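Local coordinates for alpha-L-rhamnosidase (Klebsiella oxytoca, PDB 4XHC), which hydrolyses terminal alpha-L-rhamnose from rhamnosides as a two-domain glycoside hydrolase of family GH78, at residues 106-114 and 156-166; 230-241 and 518-529. All blocks are in the same frame, centred on the assembly; numbering follows the deposited sequence.

Contact 1: residues 106-114 and 156-166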
loop_
_atom_site.group_PDB
_atom_site.type_symbol
_atom_site.label_atom_id
_atom_site.label_comp_id
_atom_site.label_asym_id
_atom_site.label_seq_id
_atom_site.Cartn_x
_atom_site.Cartn_y
_atom_site.Cartn_z
ATOM N N TYR A 106 -3.578 16.156 -0.400
ATOM C CA TYR A 106 -3.301 15.038 0.476
ATOM C C TYR A 106 -4.561 14.628 1.217
ATOM O O TYR A 106 -5.282 15.484 1.727
ATOM C CB TYR A 106 -2.180 15.443 1.430
ATOM C CG TYR A 106 -0.922 15.827 0.677
ATOM C CD1 TYR A 106 -0.687 17.151 0.285
ATOM C CD2 TYR A 106 0.017 14.857 0.311
ATOM C CE1 TYR A 106 0.453 17.500 -0.429
ATOM C CE2 TYR A 106 1.165 15.200 -0.393
ATOM C CZ TYR A 106 1.378 16.519 -0.760
ATOM O OH TYR A 106 2.510 16.840 -1.462
ATOM N N LEU A 107 -4.828 13.324 1.255
ATOM C CA LEU A 107 -6.019 12.776 1.922
ATOM C C LEU A 107 -5.821 12.550 3.439
ATOM O O LEU A 107 -4.792 12.027 3.871
ATOM C CB LEU A 107 -6.420 11.460 1.260
ATOM C CG LEU A 107 -7.792 10.893 1.635
ATOM C CD1 LEU A 107 -8.925 11.732 1.068
ATOM C CD2 LEU A 107 -7.926 9.457 1.146
ATOM N N HIS A 108 -6.817 12.957 4.229
ATOM C CA HIS A 108 -6.836 12.764 5.683
ATOM C C HIS A 108 -8.169 12.132 6.035
ATOM O O HIS A 108 -9.193 12.585 5.544
ATOM C CB HIS A 108 -6.681 14.122 6.395
ATOM C CG HIS A 108 -6.850 14.072 7.889
ATOM N ND1 HIS A 108 -7.752 14.869 8.562
ATOM C CD2 HIS A 108 -6.210 13.354 8.841
ATOM C CE1 HIS A 108 -7.673 14.633 9.859
ATOM N NE2 HIS A 108 -6.742 13.718 10.055
ATOM N N PHE A 109 -8.168 11.079 6.851
ATOM C CA PHE A 109 -9.425 10.540 7.401
ATOM C C PHE A 109 -9.251 9.871 8.763
ATOM O O PHE A 109 -8.155 9.467 9.131
ATOM C CB PHE A 109 -10.105 9.580 6.415
ATOM C CG PHE A 109 -9.331 8.321 6.151
ATOM C CD1 PHE A 109 -9.367 7.265 7.050
ATOM C CD2 PHE A 109 -8.575 8.188 4.997
ATOM C CE1 PHE A 109 -8.649 6.107 6.815
ATOM C CE2 PHE A 109 -7.856 7.037 4.753
ATOM C CZ PHE A 109 -7.889 5.993 5.662
ATOM N N LEU A 110 -10.342 9.790 9.514
ATOM C CA LEU A 110 -10.371 9.075 10.783
ATOM C C LEU A 110 -11.338 7.924 10.647
ATOM O O LEU A 110 -12.377 8.064 10.011
ATOM C CB LEU A 110 -10.860 9.972 11.931
ATOM C CG LEU A 110 -10.154 11.283 12.289
ATOM C CD1 LEU A 110 -10.670 11.765 13.642
ATOM C CD2 LEU A 110 -8.643 11.134 12.326
ATOM N N CYS A 111 -11.017 6.796 11.266
ATOM C CA CYS A 111 -11.954 5.684 11.327
ATOM C C CYS A 111 -11.768 4.857 12.592
ATOM O O CYS A 111 -10.722 4.915 13.228
ATOM C CB CYS A 111 -11.842 4.805 10.070
ATOM S SG CYS A 111 -10.275 3.932 9.860
ATOM N N GLN A 112 -12.800 4.084 12.930
ATOM C CA GLN A 112 -12.872 3.371 14.200
ATOM C C GLN A 112 -13.699 2.093 14.120
ATOM O O GLN A 112 -14.459 1.880 13.182
ATOM C CB GLN A 112 -13.482 4.285 15.265
ATOM C CG GLN A 112 -14.878 4.769 14.923
ATOM C CD GLN A 112 -15.402 5.772 15.920
ATOM O OE1 GLN A 112 -14.719 6.724 16.274
ATOM N NE2 GLN A 112 -16.628 5.566 16.375
ATOM N N SER A 113 -13.551 1.262 15.141
ATOM C CA SER A 113 -14.204 -0.047 15.203
ATOM C C SER A 113 -15.654 0.070 15.661
ATOM O O SER A 113 -16.016 1.025 16.334
ATOM C CB SER A 113 -13.406 -0.969 16.143
ATOM O OG SER A 113 -14.226 -1.913 16.807
ATOM N N ALA A 114 -16.477 -0.903 15.269
ATOM C CA ALA A 114 -17.815 -1.125 15.863
ATOM C C ALA A 114 -18.068 -2.633 16.045
ATOM O O ALA A 114 -17.638 -3.445 15.217
ATOM C CB ALA A 114 -18.904 -0.503 14.994
ATOM N N LEU A 156 -4.245 -0.212 2.158
ATOM C CA LEU A 156 -3.892 0.082 3.541
ATOM C C LEU A 156 -4.241 -1.076 4.440
ATOM O O LEU A 156 -5.292 -1.687 4.286
ATOM C CB LEU A 156 -4.683 1.284 4.042
ATOM C CG LEU A 156 -4.372 2.607 3.364
ATOM C CD1 LEU A 156 -5.457 3.630 3.669
ATOM C CD2 LEU A 156 -3.001 3.093 3.824
ATOM N N TRP A 157 -3.357 -1.365 5.389
ATOM C CA TRP A 157 -3.640 -2.314 6.453
ATOM C C TRP A 157 -3.537 -1.584 7.785
ATOM O O TRP A 157 -2.451 -1.219 8.211
ATOM C CB TRP A 157 -2.660 -3.497 6.415
ATOM C CG TRP A 157 -2.909 -4.470 5.282
ATOM C CD1 TRP A 157 -3.605 -5.653 5.339
ATOM C CD2 TRP A 157 -2.478 -4.326 3.931
ATOM N NE1 TRP A 157 -3.627 -6.247 4.102
ATOM C CE2 TRP A 157 -2.947 -5.450 3.220
ATOM C CE3 TRP A 157 -1.738 -3.351 3.250
ATOM C CZ2 TRP A 157 -2.702 -5.629 1.869
ATOM C CZ3 TRP A 157 -1.492 -3.529 1.907
ATOM C CH2 TRP A 157 -1.971 -4.666 1.228
ATOM N N LEU A 158 -4.669 -1.383 8.444
ATOM C CA LEU A 158 -4.693 -0.738 9.751
ATOM C C LEU A 158 -4.640 -1.798 10.849
ATOM O O LEU A 158 -5.620 -2.507 11.065
ATOM C CB LEU A 158 -5.965 0.088 9.894
ATOM C CG LEU A 158 -6.252 0.983 8.694
ATOM C CD1 LEU A 158 -7.575 1.714 8.845
ATOM C CD2 LEU A 158 -5.110 1.961 8.519
ATOM N N ASP A 159 -3.500 -1.904 11.535
ATOM C CA ASP A 159 -3.354 -2.838 12.661
ATOM C C ASP A 159 -4.133 -2.393 13.910
ATOM O O ASP A 159 -4.535 -3.220 14.719
ATOM C CB ASP A 159 -1.871 -3.034 13.039
ATOM C CG ASP A 159 -1.053 -3.750 11.950
ATOM O OD1 ASP A 159 -1.472 -4.839 11.499
ATOM O OD2 ASP A 159 0.029 -3.231 11.563
ATOM N N VAL A 160 -4.348 -1.093 14.067
ATOM C CA VAL A 160 -4.875 -0.539 15.313
ATOM C C VAL A 160 -5.986 0.472 15.055
ATOM O O VAL A 160 -5.832 1.365 14.228
ATOM C CB VAL A 160 -3.766 0.173 16.119
ATOM C CG1 VAL A 160 -4.323 0.721 17.429
ATOM C CG2 VAL A 160 -2.600 -0.772 16.382
ATOM N N LEU A 161 -7.089 0.326 15.786
ATOM C CA LEU A 161 -8.224 1.241 15.708
ATOM C C LEU A 161 -8.521 1.779 17.111
ATOM O O LEU A 161 -8.299 1.075 18.087
ATOM C CB LEU A 161 -9.443 0.505 15.137
ATOM C CG LEU A 161 -9.246 -0.072 13.721
ATOM C CD1 LEU A 161 -10.334 -1.074 13.367
ATOM C CD2 LEU A 161 -9.189 1.034 12.676
ATOM N N PRO A 162 -8.983 3.018 17.247
ATOM C CA PRO A 162 -9.190 3.959 16.143
ATOM C C PRO A 162 -7.899 4.395 15.441
ATOM O O PRO A 162 -6.824 4.260 16.005
ATOM C CB PRO A 162 -9.849 5.167 16.839
ATOM C CG PRO A 162 -9.489 5.040 18.286
ATOM C CD PRO A 162 -9.422 3.571 18.543
ATOM N N ALA A 163 -8.034 4.929 14.230
ATOM C CA ALA A 163 -6.896 5.292 13.391
ATOM C C ALA A 163 -7.054 6.686 12.840
ATOM O O ALA A 163 -8.155 7.081 12.459
ATOM C CB ALA A 163 -6.780 4.317 12.233
ATOM N N GLU A 164 -5.948 7.424 12.795
ATOM C CA GLU A 164 -5.889 8.733 12.144
ATOM C C GLU A 164 -4.898 8.620 11.004
ATOM O O GLU A 164 -3.730 8.380 11.244
ATOM C CB GLU A 164 -5.444 9.807 13.143
ATOM C CG GLU A 164 -5.222 11.193 12.531
ATOM C CD GLU A 164 -5.517 12.354 13.487
ATOM O OE1 GLU A 164 -5.543 12.156 14.723
ATOM O OE2 GLU A 164 -5.730 13.480 12.989
ATOM N N ILE A 165 -5.366 8.777 9.770
ATOM C CA ILE A 165 -4.532 8.529 8.588
ATOM C C ILE A 165 -4.311 9.774 7.723
ATOM O O ILE A 165 -5.263 10.420 7.300
ATOM C CB ILE A 165 -5.151 7.420 7.711
ATOM C CG1 ILE A 165 -5.186 6.087 8.474
ATOM C CG2 ILE A 165 -4.381 7.272 6.400
ATOM C CD1 ILE A 165 -3.831 5.613 8.988
ATOM N N ASP A 166 -3.042 10.093 7.472
ATOM C CA ASP A 166 -2.650 11.153 6.542
ATOM C C ASP A 166 -1.761 10.516 5.488
ATOM O O ASP A 166 -0.602 10.221 5.750
ATOM C CB ASP A 166 -1.864 12.254 7.259
ATOM C CG ASP A 166 -2.739 13.140 8.140
ATOM O OD1 ASP A 166 -3.435 14.027 7.601
ATOM O OD2 ASP A 166 -2.710 12.974 9.381
#
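Phe-109 and Cys-111 pair with Ile-165 and Ala-163 at the edge of an antiparallel beta sheet in the N-terminal beta domain, where strand 163-166 lies outside strand 106-114. Four backbone hydrogen bonds join them: Phe-109 and Ile-165 exchange N-H and C=O in both directions, as do Cys-111 and Ala-163, with Ala-163 N 2.9 Å from Cys-111 O. At the non-hydrogen-bonded positions, alpha-carbon hydrogens point at carbonyls, as where Leu-110 CA lies 3.4 Å from Ala-163 O. Polar contacts gather on the face bearing His-108, Leu-110, Glu-164 and Asp-166. His-108 NE2 donates near its ring plane to Glu-164 OE2 (3.1 Å), meeting the carboxylate on its anti side, while ND1 bonds Glu-195 of strand 187-200; the imidazole is thus held at both nitrogens, across three strands. Asp-166 runs alongside His-108 with its carboxylate almost parallel to the ring, a neighbour that could help stabilise a protonated imidazole. Leu-110 CD2 rests against the aliphatic stem of Glu-164, 3.4 Å from its CG. Apolar packing fills the other face. With CG between the backbone N and the carbonyl carbon (chi1 66°), the Phe-109 ring is laid beside Ile-165, whose CB comes over its face in a CH-pi contact, 3.9 Å from the centroid. Leu-156 CD1 approaches the ring edge, linking the pair to strand 153-158 of the second sheet. Nearby, Leu-161 precedes a cis peptide bond to Pro-162 in the connecting turn, and Cys-111 SG sits 3.6 Å from Leu-158 CD1.

Contact 2: residues 230-241 and 518-529. With RAM (alpha-L-rhamnopyranose), chain C.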
loop_
_atom_site.group_PDB
_atom_site.type_symbol
_atom_site.label_atom_id
_atom_site.label_comp_id
_atom_site.label_asym_id
_atom_site.label_seq_id
_atom_site.Cartn_x
_atom_site.Cartn_y
_atom_site.Cartn_z
ATOM N N CYS A 230 -2.491 23.465 -11.617
ATOM C CA CYS A 230 -1.227 23.173 -12.279
ATOM C C CYS A 230 -0.055 23.984 -11.697
ATOM O O CYS A 230 1.099 23.571 -11.806
ATOM C CB CYS A 230 -1.367 23.398 -13.790
ATOM S SG CYS A 230 -2.224 22.050 -14.645
ATOM N N MET A 231 -0.351 25.128 -11.079
ATOM C CA MET A 231 0.685 25.970 -10.469
ATOM C C MET A 231 1.097 25.460 -9.090
ATOM O O MET A 231 0.367 25.626 -8.121
ATOM C CB MET A 231 0.225 27.428 -10.378
ATOM C CG MET A 231 0.280 28.158 -11.715
ATOM S SD MET A 231 -0.367 29.840 -11.644
ATOM C CE MET A 231 0.902 30.637 -10.660
ATOM N N GLN A 232 2.265 24.828 -9.033
ATOM C CA GLN A 232 2.784 24.205 -7.820
ATOM C C GLN A 232 4.202 24.740 -7.599
ATOM O O GLN A 232 4.391 25.956 -7.642
ATOM C CB GLN A 232 2.740 22.678 -7.953
ATOM C CG GLN A 232 1.336 22.111 -8.174
ATOM C CD GLN A 232 0.466 22.168 -6.933
ATOM O OE1 GLN A 232 0.960 22.069 -5.801
ATOM N NE2 GLN A 232 -0.842 22.319 -7.135
ATOM N N GLU A 233 5.192 23.872 -7.362
ATOM C CA GLU A 233 6.580 24.337 -7.215
ATOM C C GLU A 233 7.207 24.640 -8.575
ATOM O O GLU A 233 8.246 25.308 -8.661
ATOM C CB GLU A 233 7.421 23.350 -6.392
ATOM C CG GLU A 233 7.238 23.564 -4.889
ATOM C CD GLU A 233 7.896 22.504 -4.021
ATOM O OE1 GLU A 233 7.638 21.304 -4.253
ATOM O OE2 GLU A 233 8.655 22.874 -3.094
ATOM N N VAL A 234 6.557 24.141 -9.627
ATOM C CA VAL A 234 6.782 24.579 -11.010
ATOM C C VAL A 234 5.420 24.657 -11.698
ATOM O O VAL A 234 4.408 24.287 -11.107
ATOM C CB VAL A 234 7.694 23.602 -11.791
ATOM C CG1 VAL A 234 9.054 23.486 -11.123
ATOM C CG2 VAL A 234 7.053 22.225 -11.937
ATOM N N PHE A 235 5.393 25.127 -12.939
ATOM C CA PHE A 235 4.188 25.021 -13.768
ATOM C C PHE A 235 4.049 23.579 -14.259
ATOM O O PHE A 235 4.623 23.216 -15.284
ATOM C CB PHE A 235 4.281 25.950 -14.991
ATOM C CG PHE A 235 4.096 27.408 -14.684
ATOM C CD1 PHE A 235 2.830 27.947 -14.550
ATOM C CD2 PHE A 235 5.185 28.249 -14.576
ATOM C CE1 PHE A 235 2.651 29.294 -14.296
ATOM C CE2 PHE A 235 5.018 29.600 -14.311
ATOM C CZ PHE A 235 3.748 30.124 -14.175
ATOM N N GLU A 236 3.303 22.748 -13.540
ATOM C CA GLU A 236 3.148 21.347 -13.937
ATOM C C GLU A 236 2.217 21.243 -15.144
ATOM O O GLU A 236 1.291 22.034 -15.268
ATOM C CB GLU A 236 2.592 20.520 -12.787
ATOM C CG GLU A 236 3.497 20.477 -11.563
ATOM C CD GLU A 236 3.005 19.516 -10.482
ATOM O OE1 GLU A 236 2.037 18.755 -10.735
ATOM O OE2 GLU A 236 3.595 19.514 -9.377
ATOM N N ASP A 237 2.474 20.300 -16.050
ATOM C CA ASP A 237 1.600 20.129 -17.213
ATOM C C ASP A 237 0.236 19.596 -16.804
ATOM O O ASP A 237 -0.788 20.088 -17.280
ATOM C CB ASP A 237 2.251 19.262 -18.314
ATOM C CG ASP A 237 2.554 17.834 -17.873
ATOM O OD1 ASP A 237 2.831 17.594 -16.684
ATOM O OD2 ASP A 237 2.540 16.945 -18.743
ATOM N N GLY A 238 0.238 18.589 -15.927
ATOM C CA GLY A 238 -0.981 18.003 -15.348
ATOM C C GLY A 238 -0.706 17.463 -13.940
ATOM O O GLY A 238 0.281 16.763 -13.736
ATOM N N PRO A 239 -1.564 17.794 -12.955
ATOM C CA PRO A 239 -1.250 17.398 -11.584
ATOM C C PRO A 239 -1.369 15.905 -11.285
ATOM O O PRO A 239 -0.743 15.433 -10.332
ATOM C CB PRO A 239 -2.267 18.185 -10.746
ATOM C CG PRO A 239 -2.774 19.271 -11.634
ATOM C CD PRO A 239 -2.743 18.679 -13.000
ATOM N N LYS A 240 -2.176 15.175 -12.050
ATOM C CA LYS A 240 -2.212 13.715 -11.927
ATOM C C LYS A 240 -0.999 13.130 -12.625
ATOM O O LYS A 240 -0.277 12.295 -12.083
ATOM C CB LYS A 240 -3.467 13.130 -12.571
ATOM C CG LYS A 240 -3.457 11.603 -12.597
ATOM C CD LYS A 240 -4.784 11.009 -13.033
ATOM C CE LYS A 240 -4.827 10.796 -14.528
ATOM N NZ LYS A 240 -6.228 10.656 -14.996
ATOM N N ARG A 241 -0.814 13.582 -13.852
ATOM C CA ARG A 241 0.239 13.115 -14.721
ATOM C C ARG A 241 0.493 14.246 -15.741
ATOM O O ARG A 241 -0.483 14.751 -16.294
ATOM C CB ARG A 241 -0.268 11.855 -15.407
ATOM C CG ARG A 241 0.723 11.263 -16.370
ATOM C CD ARG A 241 0.071 10.458 -17.471
ATOM N NE ARG A 241 -0.784 11.258 -18.327
ATOM C CZ ARG A 241 -0.361 12.173 -19.178
ATOM N NH1 ARG A 241 0.915 12.487 -19.290
ATOM N NH2 ARG A 241 -1.242 12.807 -19.909
ATOM N N TYR A 518 -2.324 7.654 -25.708
ATOM C CA TYR A 518 -1.610 6.753 -24.801
ATOM C C TYR A 518 -2.218 5.352 -24.776
ATOM O O TYR A 518 -1.581 4.421 -24.296
ATOM C CB TYR A 518 -1.561 7.362 -23.394
ATOM C CG TYR A 518 -1.130 8.811 -23.390
ATOM C CD1 TYR A 518 0.079 9.195 -23.934
ATOM C CD2 TYR A 518 -1.949 9.804 -22.857
ATOM C CE1 TYR A 518 0.469 10.524 -23.942
ATOM C CE2 TYR A 518 -1.572 11.140 -22.857
ATOM C CZ TYR A 518 -0.357 11.503 -23.397
ATOM O OH TYR A 518 0.042 12.833 -23.368
ATOM N N GLY A 519 -3.444 5.207 -25.288
ATOM C CA GLY A 519 -4.112 3.909 -25.381
ATOM C C GLY A 519 -5.123 3.611 -24.282
ATOM O O GLY A 519 -5.586 2.487 -24.180
ATOM N N SER A 520 -5.480 4.615 -23.477
ATOM C CA SER A 520 -6.605 4.519 -22.551
ATOM C C SER A 520 -6.987 5.884 -22.043
ATOM O O SER A 520 -6.135 6.659 -21.646
ATOM C CB SER A 520 -6.237 3.650 -21.359
ATOM O OG SER A 520 -7.268 3.626 -20.388
ATOM N N LYS A 521 -8.277 6.181 -22.041
ATOM C CA LYS A 521 -8.745 7.495 -21.607
ATOM C C LYS A 521 -8.533 7.649 -20.099
ATOM O O LYS A 521 -8.567 8.760 -19.590
ATOM C CB LYS A 521 -10.216 7.703 -22.009
ATOM C CG LYS A 521 -11.201 7.114 -21.015
ATOM C CD LYS A 521 -12.485 6.548 -21.613
ATOM C CE LYS A 521 -13.064 5.554 -20.605
ATOM N NZ LYS A 521 -14.406 5.038 -20.962
ATOM N N LEU A 522 -8.307 6.531 -19.396
ATOM C CA LEU A 522 -8.007 6.535 -17.958
ATOM C C LEU A 522 -6.723 7.261 -17.608
ATOM O O LEU A 522 -6.603 7.805 -16.522
ATOM C CB LEU A 522 -7.834 5.120 -17.420
ATOM C CG LEU A 522 -9.001 4.144 -17.442
ATOM C CD1 LEU A 522 -8.545 2.822 -16.834
ATOM C CD2 LEU A 522 -10.198 4.719 -16.716
ATOM N N ILE A 523 -5.747 7.227 -18.503
ATOM C CA ILE A 523 -4.446 7.795 -18.214
ATOM C C ILE A 523 -4.244 9.154 -18.877
ATOM O O ILE A 523 -3.212 9.779 -18.702
ATOM C CB ILE A 523 -3.328 6.794 -18.577
ATOM C CG1 ILE A 523 -2.123 6.998 -17.667
ATOM C CG2 ILE A 523 -2.932 6.893 -20.037
ATOM C CD1 ILE A 523 -1.238 5.780 -17.573
ATOM N N ASN A 524 -5.236 9.632 -19.621
ATOM C CA ASN A 524 -5.228 11.030 -20.039
ATOM C C ASN A 524 -5.343 11.904 -18.793
ATOM O O ASN A 524 -5.864 11.470 -17.760
ATOM C CB ASN A 524 -6.391 11.362 -20.995
ATOM C CG ASN A 524 -6.276 10.672 -22.346
ATOM O OD1 ASN A 524 -5.254 10.062 -22.670
ATOM N ND2 ASN A 524 -7.333 10.770 -23.148
ATOM N N SER A 525 -4.863 13.136 -18.905
ATOM C CA SER A 525 -5.016 14.135 -17.844
ATOM C C SER A 525 -6.275 14.954 -18.089
ATOM O O SER A 525 -6.568 15.321 -19.226
ATOM C CB SER A 525 -3.784 15.031 -17.795
ATOM O OG SER A 525 -4.032 16.179 -17.014
ATOM N N TYR A 526 -7.028 15.222 -17.027
ATOM C CA TYR A 526 -8.288 15.978 -17.121
ATOM C C TYR A 526 -8.185 17.348 -16.462
ATOM O O TYR A 526 -9.181 18.042 -16.263
ATOM C CB TYR A 526 -9.453 15.151 -16.555
ATOM C CG TYR A 526 -9.712 13.969 -17.432
ATOM C CD1 TYR A 526 -10.507 14.081 -18.559
ATOM C CD2 TYR A 526 -9.084 12.758 -17.194
ATOM C CE1 TYR A 526 -10.704 13.001 -19.407
ATOM C CE2 TYR A 526 -9.287 11.672 -18.025
ATOM C CZ TYR A 526 -10.094 11.800 -19.130
ATOM O OH TYR A 526 -10.280 10.716 -19.947
ATOM N N CYS A 527 -6.954 17.741 -16.167
ATOM C CA CYS A 527 -6.649 19.094 -15.730
ATOM C C CYS A 527 -5.287 19.416 -16.304
ATOM O O CYS A 527 -4.270 19.070 -15.704
ATOM C CB CYS A 527 -6.628 19.178 -14.204
ATOM S SG CYS A 527 -6.137 20.784 -13.559
ATOM N N HIS A 528 -5.272 20.034 -17.483
ATOM C CA HIS A 528 -4.029 20.286 -18.204
ATOM C C HIS A 528 -4.016 21.738 -18.599
ATOM O O HIS A 528 -4.878 22.186 -19.351
ATOM C CB HIS A 528 -3.932 19.392 -19.446
ATOM C CG HIS A 528 -2.614 18.703 -19.594
ATOM N ND1 HIS A 528 -2.216 17.680 -18.765
ATOM C CD2 HIS A 528 -1.614 18.871 -20.488
ATOM C CE1 HIS A 528 -1.022 17.255 -19.131
ATOM N NE2 HIS A 528 -0.633 17.960 -20.175
ATOM N N ALA A 529 -3.027 22.466 -18.100
ATOM C CA ALA A 529 -3.025 23.926 -18.193
ATOM C C ALA A 529 -2.722 24.469 -19.592
ATOM O O ALA A 529 -2.955 25.645 -19.857
ATOM C CB ALA A 529 -2.071 24.520 -17.166
HETATM C C1 RAM C . 2.850 14.800 -23.144
HETATM C C2 RAM C . 2.023 15.816 -22.380
HETATM C C3 RAM C . 2.734 17.156 -22.330
HETATM C C4 RAM C . 3.346 17.450 -23.689
HETATM C C5 RAM C . 4.463 16.452 -23.946
HETATM C C6 RAM C . 4.641 16.117 -25.406
HETATM O O1 RAM C . 2.780 13.603 -22.475
HETATM O O2 RAM C . 0.808 15.966 -23.096
HETATM O O3 RAM C . 1.825 18.199 -21.973
HETATM O O4 RAM C . 3.884 18.759 -23.717
HETATM O O5 RAM C . 4.206 15.220 -23.238
HETATM O O HOH W 1 -3.987 15.931 -14.272
#
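Lys-240 and Arg-241 reach from one loop of the 6-hairpin glycosidase domain, an (alpha/alpha)6 barrel as in other GH78 enzymes, to backbone carbonyls of another. The two loops bring Asp-237, Arg-241, Tyr-518 and His-528 to the rhamnose pocket, with Lys-240 behind, tying them together. Lys-240 NZ donates to Asn-524 O (2.9 Å) and, over a longer distance, to Leu-522 O; salt bridges to Glu-130 and Glu-134 add to its grip. Arg-241 NE meets Ile-523 O at 2.9 Å, almost straight on from the carbonyl but bent at the hydrogen (143°), the oxygen being tilted from the guanidinium plane. The chain bends at chi3 (63°), which brings NH2 up to CE2 of Tyr-518; that ring comes from the opposite direction, with CD2 over one guanidinium face. Glu-506 ties this pair together, as a salt-bridge partner of Arg-241 NH2 and a hydrogen-bond partner of Tyr-518 OH. Tyr-518 OH accepts from rhamnose O1 (3.0 Å), and His-528 NE2 donates to O3 at an angle of 161°. The His-528 ring is fixed at its other nitrogen, where ND1 shares a hydrogen bond with Ser-525 OG, and Asp-237 O sits above the ring centre. Asp-237 lies alongside the imidazole, its OD2 3.5 Å from rhamnose O3. Ser-525 OG also hydrogen-bonds a water that accepts from Lys-240 N. Farther from the sugar, Ala-529 N bonds weakly to Asp-237 O. Pro-239 CD packs 4.0 Å from Cys-527 SG, and Cys-230 SG abuts Ala-529 CB at 3.5 Å.

Contact 1 belongs to the N-terminal beta domain and contact 2 to the 6-hairpin glycosidase domain, which holds the rhamnose, and they follow one another in series along the chain. Their centres lie about 29 Å apart, while their nearest atoms come within about 7 Å without touching. Only contact 2 reaches the rhamnose, contributing four of the thirteen pocket residues; Asp-249, Tyr-304, Trp-361 and Glu-506 also hydrogen-bond the sugar. Contact 1 is structural strand pairing, its centre about 35 Å from that of the chain against about 6 Å for contact 2. Arg-170, just beyond 156-166, touches Tyr-106 of contact 1 and forms a salt bridge with Glu-236 of contact 2.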